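PDB 6RBN: Afp3 from Serratia entomophila, which probably builds part of the contractile sheath that surrounds the inner tube of the anti-feeding prophage, a phage-tail-like injection system. Local coordinates for residues 207-212 / 320-325. Numbering follows the deposited sequence.
Sequences YYPNVE and NVIRHF
Tyr207 lays one side of its ring against the start of 320-325: Tyr207 CE1 lies 3.6 Å from CB of Asn320, and the amide ND2 sits over one face, displaced toward the rim, with ring and amide planes 41° apart. With its CG beside the backbone N (chi1 -70°), the Tyr207 ring slants across the Asn320 side chain. Their polar ends are bonded elsewhere, Tyr207 OH to the hydroxyl of Tyr278 and Asn320 ND2 to the carbonyl of Arg336. Past this pair the contact becomes apolar. The pyrrolidine of Pro209 rests on the backbone and side-chain base of Ile322: Pro209 CD lies 3.5 Å from the backbone N of Ile322 and 3.8 Å from Ile322 CG1, while Pro209 CG meets Val321 CG1 at 3.9 Å. No hydrogen bond links the two segments. Residues 320-325 belong to the part of the chain matched to the subtilisin-like domain of tail-sheath proteins, and 322-325 pairs with 329-332 in a hairpin; 211-213 is the middle strand of a separate three-stranded antiparallel sheet. The contact packs the chain leading into one against the start of the other. Ile322 CD1 approaches the Tyr207 ring obliquely, and Ile274 of helix 271-284 and Val332 of strand 329-332 touch both residues.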
loop_
_atom_site.group_PDB
_atom_site.type_symbol
_atom_site.label_atom_id
_atom_site.label_comp_id
_atom_site.label_asym_id
_atom_site.label_seq_id
_atom_site.Cartn_x
_atom_site.Cartn_y
_atom_site.Cartn_z
ATOM N N TYR D 207 -56.994 49.745 5.869
ATOM C CA TYR D 207 -56.050 50.820 6.181
ATOM C C TYR D 207 -56.800 52.143 6.113
ATOM O O TYR D 207 -57.265 52.537 5.040
ATOM C CB TYR D 207 -54.862 50.806 5.222
ATOM C CG TYR D 207 -53.948 49.626 5.436
ATOM C CD1 TYR D 207 -52.928 49.673 6.377
ATOM C CD2 TYR D 207 -54.126 48.448 4.727
ATOM C CE1 TYR D 207 -52.099 48.592 6.582
ATOM C CE2 TYR D 207 -53.306 47.361 4.932
ATOM C CZ TYR D 207 -52.295 47.438 5.863
ATOM O OH TYR D 207 -51.473 46.358 6.066
ATOM N N TYR D 208 -56.916 52.833 7.250
ATOM C CA TYR D 208 -57.884 53.923 7.350
ATOM C C TYR D 208 -57.514 55.249 6.676
ATOM O O TYR D 208 -58.285 55.678 5.807
ATOM C CB TYR D 208 -58.262 54.158 8.820
ATOM C CG TYR D 208 -58.981 55.464 9.071
ATOM C CD1 TYR D 208 -60.263 55.686 8.598
ATOM C CD2 TYR D 208 -58.378 56.466 9.813
ATOM C CE1 TYR D 208 -60.906 56.885 8.827
ATOM C CE2 TYR D 208 -59.019 57.660 10.056
ATOM C CZ TYR D 208 -60.284 57.862 9.564
ATOM O OH TYR D 208 -60.928 59.053 9.807
ATOM N N PRO D 209 -56.419 55.951 7.011
ATOM C CA PRO D 209 -56.341 57.363 6.607
ATOM C C PRO D 209 -56.006 57.529 5.132
ATOM O O PRO D 209 -55.087 56.899 4.607
ATOM C CB PRO D 209 -55.210 57.922 7.481
ATOM C CG PRO D 209 -54.948 56.886 8.512
ATOM C CD PRO D 209 -55.222 55.607 7.800
ATOM N N ASN D 210 -56.789 58.370 4.460
ATOM C CA ASN D 210 -56.443 58.779 3.109
ATOM C C ASN D 210 -55.182 59.627 3.136
ATOM O O ASN D 210 -54.949 60.409 4.060
ATOM C CB ASN D 210 -57.581 59.564 2.460
ATOM C CG ASN D 210 -58.727 58.681 2.034
ATOM O OD1 ASN D 210 -58.522 57.596 1.497
ATOM N ND2 ASN D 210 -59.945 59.147 2.258
ATOM N N VAL D 211 -54.359 59.459 2.111
ATOM C CA VAL D 211 -53.019 60.019 2.086
ATOM C C VAL D 211 -52.960 61.052 0.969
ATOM O O VAL D 211 -53.361 60.765 -0.164
ATOM C CB VAL D 211 -51.967 58.916 1.891
ATOM C CG1 VAL D 211 -50.620 59.493 1.976
ATOM C CG2 VAL D 211 -52.131 57.835 2.942
ATOM N N GLU D 212 -52.468 62.246 1.285
ATOM C CA GLU D 212 -52.552 63.386 0.385
ATOM C C GLU D 212 -51.240 63.609 -0.355
ATOM O O GLU D 212 -50.156 63.495 0.223
ATOM C CB GLU D 212 -52.939 64.649 1.151
ATOM C CG GLU D 212 -54.358 64.613 1.680
ATOM C CD GLU D 212 -54.723 65.861 2.442
ATOM O OE1 GLU D 212 -53.826 66.697 2.673
ATOM O OE2 GLU D 212 -55.907 66.010 2.807
ATOM N N ASN D 320 -55.574 49.429 11.233
ATOM C CA ASN D 320 -54.177 49.559 10.791
ATOM C C ASN D 320 -53.852 50.985 10.328
ATOM O O ASN D 320 -53.648 51.260 9.147
ATOM C CB ASN D 320 -53.859 48.544 9.690
ATOM C CG ASN D 320 -53.961 47.122 10.168
ATOM O OD1 ASN D 320 -53.590 46.808 11.292
ATOM N ND2 ASN D 320 -54.464 46.246 9.312
ATOM N N VAL D 321 -53.850 51.887 11.300
ATOM C CA VAL D 321 -53.774 53.316 11.034
ATOM C C VAL D 321 -52.395 53.699 10.497
ATOM O O VAL D 321 -51.360 53.255 10.989
ATOM C CB VAL D 321 -54.116 54.089 12.318
ATOM C CG1 VAL D 321 -54.016 55.560 12.096
ATOM C CG2 VAL D 321 -55.504 53.716 12.799
ATOM N N ILE D 322 -52.392 54.524 9.450
ATOM C CA ILE D 322 -51.197 55.224 8.988
ATOM C C ILE D 322 -50.971 56.410 9.917
ATOM O O ILE D 322 -51.758 57.362 9.917
ATOM C CB ILE D 322 -51.354 55.701 7.537
ATOM C CG1 ILE D 322 -51.763 54.552 6.618
ATOM C CG2 ILE D 322 -50.063 56.328 7.056
ATOM C CD1 ILE D 322 -50.758 53.456 6.533
ATOM N N ARG D 323 -49.902 56.364 10.701
ATOM C CA ARG D 323 -49.610 57.390 11.691
ATOM C C ARG D 323 -48.517 58.322 11.193
ATOM O O ARG D 323 -47.732 57.981 10.306
ATOM C CB ARG D 323 -49.178 56.761 13.018
ATOM C CG ARG D 323 -50.262 55.986 13.724
ATOM C CD ARG D 323 -51.305 56.913 14.299
ATOM N NE ARG D 323 -50.733 57.814 15.292
ATOM C CZ ARG D 323 -50.598 57.516 16.580
ATOM N NH1 ARG D 323 -51.000 56.341 17.035
ATOM N NH2 ARG D 323 -50.066 58.396 17.412
ATOM N N HIS D 324 -48.472 59.511 11.781
ATOM C CA HIS D 324 -47.418 60.478 11.518
ATOM C C HIS D 324 -46.544 60.630 12.750
ATOM O O HIS D 324 -47.038 60.967 13.831
ATOM C CB HIS D 324 -47.984 61.838 11.113
ATOM C CG HIS D 324 -46.936 62.822 10.694
ATOM N ND1 HIS D 324 -46.256 63.612 11.594
ATOM C CD2 HIS D 324 -46.447 63.137 9.473
ATOM C CE1 HIS D 324 -45.393 64.372 10.945
ATOM N NE2 HIS D 324 -45.489 64.105 9.655
ATOM N N PHE D 325 -45.253 60.375 12.587
ATOM C CA PHE D 325 -44.255 60.622 13.615
ATOM C C PHE D 325 -43.339 61.732 13.126
ATOM O O PHE D 325 -42.979 61.763 11.945
ATOM C CB PHE D 325 -43.464 59.352 13.921
ATOM C CG PHE D 325 -44.291 58.268 14.540
ATOM C CD1 PHE D 325 -44.590 58.292 15.890
ATOM C CD2 PHE D 325 -44.780 57.230 13.770
ATOM C CE1 PHE D 325 -45.356 57.298 16.460
ATOM C CE2 PHE D 325 -45.547 56.236 14.334
ATOM C CZ PHE D 325 -45.834 56.271 15.681
#